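Local coordinates for RagB/SusD family nutrient uptake outer membrane protein (Bacteroides thetaiotaomicron, PDB 7KV2) that probably binds beta-glucans at the outer-membrane surface of a human gut bacterium, as a SusD-family glycan-binding protein that takes part in nutrient uptake, at residues W94-M97 / A102-T105; E48-A53 / E144-A149. All blocks are in the same frame, centred on the assembly; numbering follows the deposited sequence.

Interaction 1: W94-M97 / A102-T105; sequences WHLM and AIPT. With EDO (1,2-ethanediol), chain D.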
ATOM      1  N   TRP A  94     -10.942  10.731   7.230  1.00 20.78           N
ATOM      2  CA  TRP A  94      -9.487  10.805   6.948  1.00 19.99           C
ATOM      3  C   TRP A  94      -8.850  11.887   7.821  1.00 19.80           C
ATOM      4  O   TRP A  94      -7.770  11.662   8.399  1.00 18.88           O
ATOM      5  CB  TRP A  94      -9.259  11.170   5.478  1.00 20.73           C
ATOM      6  CG  TRP A  94      -9.759  10.211   4.444  1.00 19.89           C
ATOM      7  CD1 TRP A  94     -10.642   9.176   4.537  1.00 21.65           C
ATOM      8  CD2 TRP A  94      -9.421  10.300   3.058  1.00 22.16           C
ATOM      9  NE1 TRP A  94     -10.846   8.590   3.306  1.00 21.82           N
ATOM     10  CE2 TRP A  94     -10.135   9.298   2.373  1.00 22.80           C
ATOM     11  CE3 TRP A  94      -8.559  11.130   2.346  1.00 24.39           C
ATOM     12  CZ2 TRP A  94      -9.935   9.061   1.018  1.00 22.96           C
ATOM     13  CZ3 TRP A  94      -8.400  10.927   1.000  1.00 22.81           C
ATOM     14  CH2 TRP A  94      -9.083   9.902   0.352  1.00 25.09           C
ATOM     15  N   HIS A  95      -9.511  13.038   7.896  1.00 20.78           N
ATOM     16  CA  HIS A  95      -9.014  14.183   8.710  1.00 21.55           C
ATOM     17  C   HIS A  95      -8.937  13.758  10.183  1.00 21.26           C
ATOM     18  O   HIS A  95      -7.891  14.013  10.867  1.00 19.36           O
ATOM     19  CB  HIS A  95      -9.909  15.392   8.474  1.00 19.80           C
ATOM     20  CG  HIS A  95      -9.768  15.974   7.134  1.00 21.31           C
ATOM     21  ND1 HIS A  95      -8.675  16.769   6.813  1.00 20.76           N
ATOM     22  CD2 HIS A  95     -10.561  15.912   6.038  1.00 19.79           C
ATOM     23  CE1 HIS A  95      -8.822  17.175   5.562  1.00 19.47           C
ATOM     24  NE2 HIS A  95      -9.970  16.694   5.059  1.00 19.44           N
ATOM     25  N   LEU A  96      -9.945  13.041  10.659  1.00 21.82           N
ATOM     26  CA  LEU A  96      -9.916  12.579  12.064  1.00 20.07           C
ATOM     27  C   LEU A  96      -8.767  11.598  12.297  1.00 21.26           C
ATOM     28  O   LEU A  96      -8.010  11.774  13.279  1.00 20.43           O
ATOM     29  CB  LEU A  96     -11.272  11.979  12.432  1.00 21.04           C
ATOM     30  CG  LEU A  96     -12.476  12.907  12.334  1.00 21.18           C
ATOM     31  CD1 LEU A  96     -13.717  12.127  12.776  1.00 23.93           C
ATOM     32  CD2 LEU A  96     -12.320  14.141  13.187  1.00 21.37           C
ATOM     33  N   MET A  97      -8.579  10.593  11.434  1.00 19.23           N
ATOM     34  CA  MET A  97      -7.474   9.634  11.598  1.00 19.58           C
ATOM     35  C   MET A  97      -6.129  10.377  11.620  1.00 19.64           C
ATOM     36  O   MET A  97      -5.220   9.984  12.370  1.00 18.79           O
ATOM     37  CB  MET A  97      -7.451   8.664  10.417  1.00 23.08           C
ATOM     38  CG  MET A  97      -8.600   7.704  10.412  1.00 23.90           C
ATOM     39  SD  MET A  97      -8.814   6.925   8.760  1.00 24.17           S
ATOM     40  CE  MET A  97      -7.260   6.049   8.620  1.00 22.49           C
ATOM     41  N   ALA A 102      -9.944   9.860  15.502  1.00 23.46           N
ATOM     42  CA  ALA A 102     -10.950   8.973  14.887  1.00 22.59           C
ATOM     43  C   ALA A 102     -11.971   8.600  15.974  1.00 26.52           C
ATOM     44  O   ALA A 102     -11.531   8.390  17.105  1.00 25.03           O
ATOM     45  CB  ALA A 102     -10.286   7.731  14.373  1.00 23.86           C
ATOM     46  N   ILE A 103     -13.245   8.554  15.613  1.00 27.24           N
ATOM     47  CA  ILE A 103     -14.351   8.052  16.475  1.00 29.16           C
ATOM     48  C   ILE A 103     -15.113   6.970  15.725  1.00 32.14           C
ATOM     49  O   ILE A 103     -15.298   7.041  14.493  1.00 26.97           O
ATOM     50  CB  ILE A 103     -15.250   9.224  16.919  1.00 28.36           C
ATOM     51  CG1 ILE A 103     -15.866   9.951  15.717  1.00 31.18           C
ATOM     52  CG2 ILE A 103     -14.420  10.134  17.805  1.00 29.24           C
ATOM     53  CD1 ILE A 103     -17.022  10.898  16.012  1.00 32.56           C
ATOM     54  N   PRO A 104     -15.584   5.957  16.492  1.00 27.59           N
ATOM     55  CA  PRO A 104     -16.265   4.786  15.941  1.00 27.30           C
ATOM     56  C   PRO A 104     -17.431   5.079  14.994  1.00 23.63           C
ATOM     57  O   PRO A 104     -17.660   4.287  14.120  1.00 27.74           O
ATOM     58  CB  PRO A 104     -16.854   4.085  17.195  1.00 28.40           C
ATOM     59  CG  PRO A 104     -15.987   4.531  18.363  1.00 27.19           C
ATOM     60  CD  PRO A 104     -15.413   5.873  17.953  1.00 29.58           C
ATOM     61  N   THR A 105     -18.166   6.169  15.225  1.00 25.60           N
ATOM     62  CA  THR A 105     -19.314   6.607  14.403  1.00 26.97           C
ATOM     63  C   THR A 105     -18.889   7.528  13.240  1.00 27.29           C
ATOM     64  O   THR A 105     -19.787   8.022  12.566  1.00 26.43           O
ATOM     65  CB  THR A 105     -20.364   7.292  15.298  1.00 30.22           C
ATOM     66  OG1 THR A 105     -19.710   8.372  15.951  1.00 30.81           O
ATOM     67  CG2 THR A 105     -20.985   6.330  16.303  1.00 30.52           C
TER
HETATM   68  C1  EDO D 603     -18.412   3.822  10.595  1.00 33.28           C
HETATM   69  O1  EDO D 603     -18.278   5.000  11.299  1.00 29.70           O
HETATM   70  C2  EDO D 603     -19.751   3.228  10.808  1.00 35.56           C
HETATM   71  O2  EDO D 603     -19.849   2.629  12.080  1.00 32.93           O
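L96 and A102, whose CA atoms are 4.7 Å apart, bring the two segments together, and L96 touches the returning chain with CB at one end of its side chain and CD1 at the other. Its CB faces the other segment and comes to 3.9 Å from the CA of A102, the alanine being small enough for the two backbones to approach closely. The leucine keeps CG beside its backbone N (chi1 -60°) and runs on extended, which carries CD1 past the alanine to meet I103 CG1 at 4.2 Å. That methylene lies between the N and carbonyl carbon of I103, a residue itself exposed to solvent. M97 meets the methyl of A102 with its CG, 4.3 Å from A102 CB, while the thioether beyond turns away. Helix 92-98 thus ends in a short reversal, and the first residues of the loop leading to helix 110-130 pack back on its last turn by aliphatic contact, within the helix-rich, TPR-like SusD fold. L96 O and A102 N, 3.5 Å apart, are not hydrogen-bonded; the A102 amide instead binds the hydroxyl of Y515, the C-terminal residue. Further along, the P104 backbone bonds to Q500, and its carbonyl O accepts a 3.0 Å hydrogen bond from O1 of the 1,2-ethanediol, a crystallisation additive in all likelihood, which K501 N and M107 N also hold.

Interaction 2: E48-A53 / E144-A149; sequences EAVVAA and EAQVIA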
ATOM      1  N   GLU A  48     -11.709 -20.751 -11.006  1.00 34.09           N
ATOM      2  CA  GLU A  48     -12.504 -19.501 -11.079  1.00 35.57           C
ATOM      3  C   GLU A  48     -12.641 -18.888  -9.677  1.00 33.65           C
ATOM      4  O   GLU A  48     -12.576 -17.638  -9.568  1.00 29.65           O
ATOM      5  CB  GLU A  48     -13.870 -19.759 -11.705  1.00 39.10           C
ATOM      6  CG  GLU A  48     -13.790 -20.150 -13.165  1.00 42.16           C
ATOM      7  CD  GLU A  48     -15.140 -20.584 -13.702  1.00 47.40           C
ATOM      8  OE1 GLU A  48     -16.121 -20.527 -12.921  1.00 45.49           O
ATOM      9  OE2 GLU A  48     -15.201 -21.003 -14.870  1.00 50.47           O
ATOM     10  N   ALA A  49     -12.830 -19.714  -8.654  1.00 32.25           N
ATOM     11  CA  ALA A  49     -12.863 -19.301  -7.226  1.00 31.50           C
ATOM     12  C   ALA A  49     -11.508 -18.721  -6.778  1.00 31.03           C
ATOM     13  O   ALA A  49     -11.496 -17.763  -5.964  1.00 30.45           O
ATOM     14  CB  ALA A  49     -13.224 -20.470  -6.347  1.00 31.00           C
ATOM     15  N   VAL A  50     -10.398 -19.318  -7.199  1.00 28.26           N
ATOM     16  CA  VAL A  50      -9.045 -18.802  -6.845  1.00 27.66           C
ATOM     17  C   VAL A  50      -8.912 -17.393  -7.454  1.00 27.62           C
ATOM     18  O   VAL A  50      -8.563 -16.467  -6.718  1.00 29.04           O
ATOM     19  CB  VAL A  50      -7.916 -19.760  -7.266  1.00 26.77           C
ATOM     20  CG1 VAL A  50      -6.540 -19.154  -7.003  1.00 25.52           C
ATOM     21  CG2 VAL A  50      -8.033 -21.102  -6.546  1.00 27.85           C
ATOM     22  N   VAL A  51      -9.250 -17.220  -8.730  1.00 28.47           N
ATOM     23  CA  VAL A  51      -9.236 -15.885  -9.390  1.00 29.08           C
ATOM     24  C   VAL A  51     -10.118 -14.934  -8.577  1.00 31.24           C
ATOM     25  O   VAL A  51      -9.640 -13.833  -8.231  1.00 28.80           O
ATOM     26  CB  VAL A  51      -9.654 -15.970 -10.866  1.00 29.04           C
ATOM     27  CG1 VAL A  51      -9.805 -14.591 -11.488  1.00 32.34           C
ATOM     28  CG2 VAL A  51      -8.674 -16.820 -11.667  1.00 30.32           C
ATOM     29  N   ALA A  52     -11.333 -15.344  -8.209  1.00 28.32           N
ATOM     30  CA  ALA A  52     -12.246 -14.477  -7.433  1.00 27.42           C
ATOM     31  C   ALA A  52     -11.598 -14.041  -6.107  1.00 23.52           C
ATOM     32  O   ALA A  52     -11.885 -12.914  -5.671  1.00 24.52           O
ATOM     33  CB  ALA A  52     -13.564 -15.160  -7.192  1.00 30.29           C
ATOM     34  N   ALA A  53     -10.778 -14.872  -5.465  1.00 23.97           N
ATOM     35  CA  ALA A  53     -10.167 -14.571  -4.147  1.00 24.32           C
ATOM     36  C   ALA A  53      -9.195 -13.377  -4.246  1.00 22.77           C
ATOM     37  O   ALA A  53      -8.881 -12.804  -3.182  1.00 23.95           O
ATOM     38  CB  ALA A  53      -9.447 -15.751  -3.585  1.00 24.62           C
ATOM     39  N   GLU A 144      -4.083 -23.785  -2.710  1.00 30.18           N
ATOM     40  CA  GLU A 144      -3.958 -23.579  -1.255  1.00 30.90           C
ATOM     41  C   GLU A 144      -2.898 -22.508  -0.984  1.00 29.54           C
ATOM     42  O   GLU A 144      -3.139 -21.632  -0.142  1.00 28.11           O
ATOM     43  CB  GLU A 144      -3.481 -24.858  -0.560  1.00 34.64           C
ATOM     44  CG  GLU A 144      -4.578 -25.899  -0.357  1.00 39.53           C
ATOM     45  CD  GLU A 144      -4.136 -27.194   0.338  1.00 44.33           C
ATOM     46  OE1 GLU A 144      -2.901 -27.440   0.451  1.00 46.61           O
ATOM     47  OE2 GLU A 144      -5.027 -27.951   0.770  1.00 45.50           O
ATOM     48  N   ALA A 145      -1.735 -22.615  -1.606  1.00 26.20           N
ATOM     49  CA  ALA A 145      -0.641 -21.625  -1.420  1.00 25.80           C
ATOM     50  C   ALA A 145      -1.171 -20.222  -1.759  1.00 25.10           C
ATOM     51  O   ALA A 145      -0.917 -19.308  -0.976  1.00 26.73           O
ATOM     52  CB  ALA A 145       0.562 -21.991  -2.237  1.00 25.82           C
ATOM     53  N   GLN A 146      -1.908 -20.051  -2.849  1.00 24.25           N
ATOM     54  CA  GLN A 146      -2.384 -18.697  -3.263  1.00 25.01           C
ATOM     55  C   GLN A 146      -3.396 -18.157  -2.254  1.00 27.24           C
ATOM     56  O   GLN A 146      -3.247 -16.988  -1.776  1.00 24.94           O
ATOM     57  CB  GLN A 146      -2.997 -18.721  -4.658  1.00 24.77           C
ATOM     58  CG  GLN A 146      -2.023 -19.158  -5.757  1.00 22.68           C
ATOM     59  CD  GLN A 146      -2.751 -19.282  -7.072  1.00 25.96           C
ATOM     60  OE1 GLN A 146      -3.162 -18.281  -7.664  1.00 21.26           O
ATOM     61  NE2 GLN A 146      -2.968 -20.518  -7.526  1.00 26.38           N
ATOM     62  N   VAL A 147      -4.424 -18.942  -1.921  1.00 25.34           N
ATOM     63  CA  VAL A 147      -5.514 -18.399  -1.070  1.00 24.65           C
ATOM     64  C   VAL A 147      -5.069 -18.305   0.387  1.00 23.24           C
ATOM     65  O   VAL A 147      -5.552 -17.397   1.011  1.00 24.01           O
ATOM     66  CB  VAL A 147      -6.859 -19.134  -1.252  1.00 28.72           C
ATOM     67  CG1 VAL A 147      -7.279 -19.121  -2.714  1.00 29.26           C
ATOM     68  CG2 VAL A 147      -6.835 -20.552  -0.684  1.00 28.59           C
ATOM     69  N   ILE A 148      -4.173 -19.141   0.924  1.00 23.86           N
ATOM     70  CA  ILE A 148      -3.721 -18.930   2.326  1.00 25.71           C
ATOM     71  C   ILE A 148      -2.853 -17.655   2.385  1.00 26.27           C
ATOM     72  O   ILE A 148      -2.952 -16.873   3.337  1.00 23.69           O
ATOM     73  CB  ILE A 148      -2.987 -20.163   2.878  1.00 27.76           C
ATOM     74  CG1 ILE A 148      -3.885 -21.408   2.916  1.00 31.74           C
ATOM     75  CG2 ILE A 148      -2.426 -19.828   4.247  1.00 28.34           C
ATOM     76  CD1 ILE A 148      -3.108 -22.688   3.239  1.00 36.52           C
ATOM     77  N   ALA A 149      -2.029 -17.418   1.372  1.00 24.78           N
ATOM     78  CA  ALA A 149      -1.165 -16.224   1.327  1.00 22.92           C
ATOM     79  C   ALA A 149      -2.043 -14.985   1.170  1.00 21.46           C
ATOM     80  O   ALA A 149      -1.808 -14.018   1.908  1.00 20.90           O
ATOM     81  CB  ALA A 149      -0.162 -16.336   0.198  1.00 24.59           C
TER
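Q146 OE1 is gripped by two donors that lie beyond these two segments, the hydroxyl of Y54 and NH1 of R214, while Q146 NE2 makes a weak hydrogen bond to the carbonyl of Y142, one turn earlier in its own helix. With OE1 held twice and NE2 weakly, the rotation of the amide is probably restrained, and a flat face is presented to helix 43-53. V50 uses that face: its CG1 methyl stands over the amide, 3.6 Å from Q146 OE1 and 3.9 Å from Q146 NE2, so it rests above the plane rather than at an edge. The two side chains cross at roughly a right angle. V50 holds CG1 anti to its backbone N (chi1 175°), which aims this branch at the Q146 amide, and V147 CG1 lies about 4.4 Å from both V50 methyls, CG1 and CG2. The same V147 methyl meets A53 CB at 4.1 Å, and thus sits against two residues three positions apart on one side of helix 43-53. The local axes point the same way, inclined by 26°, with a closest approach of 10.0 Å, a gap that the side chains of V50, Q146 and V147 span. Helix 110-130 backs the contact, with V125 and I126 packed against V147, in keeping with the layered helices of a TPR-like domain. A53 O takes a hydrogen bond from Y154 OH. All four touching side chains are buried; across the two segments they meet without hydrogen bonds, and the glutamine's polar atoms have other partners, which probably lets the amide face pack against a methyl at little polar cost.

Interaction 1 is nested within the loop of chain closed by interaction 2: W94-M97 and A102-T105 both fall between E48-A53 and E144-A149. The two do not touch; their centres lie 33 Å apart and their nearest atoms about 22 Å. Helix 110-130 connects them, since it follows the loop of interaction 1 and then lies against both helices of interaction 2. Interaction 1 is a local, partly exposed reversal that meets the C-terminal part of the chain, whereas interaction 2 is a buried long-range helix pair. Neither supplies ligands to the sodium ion, which is bound at I248, S250, Y253 and Y405.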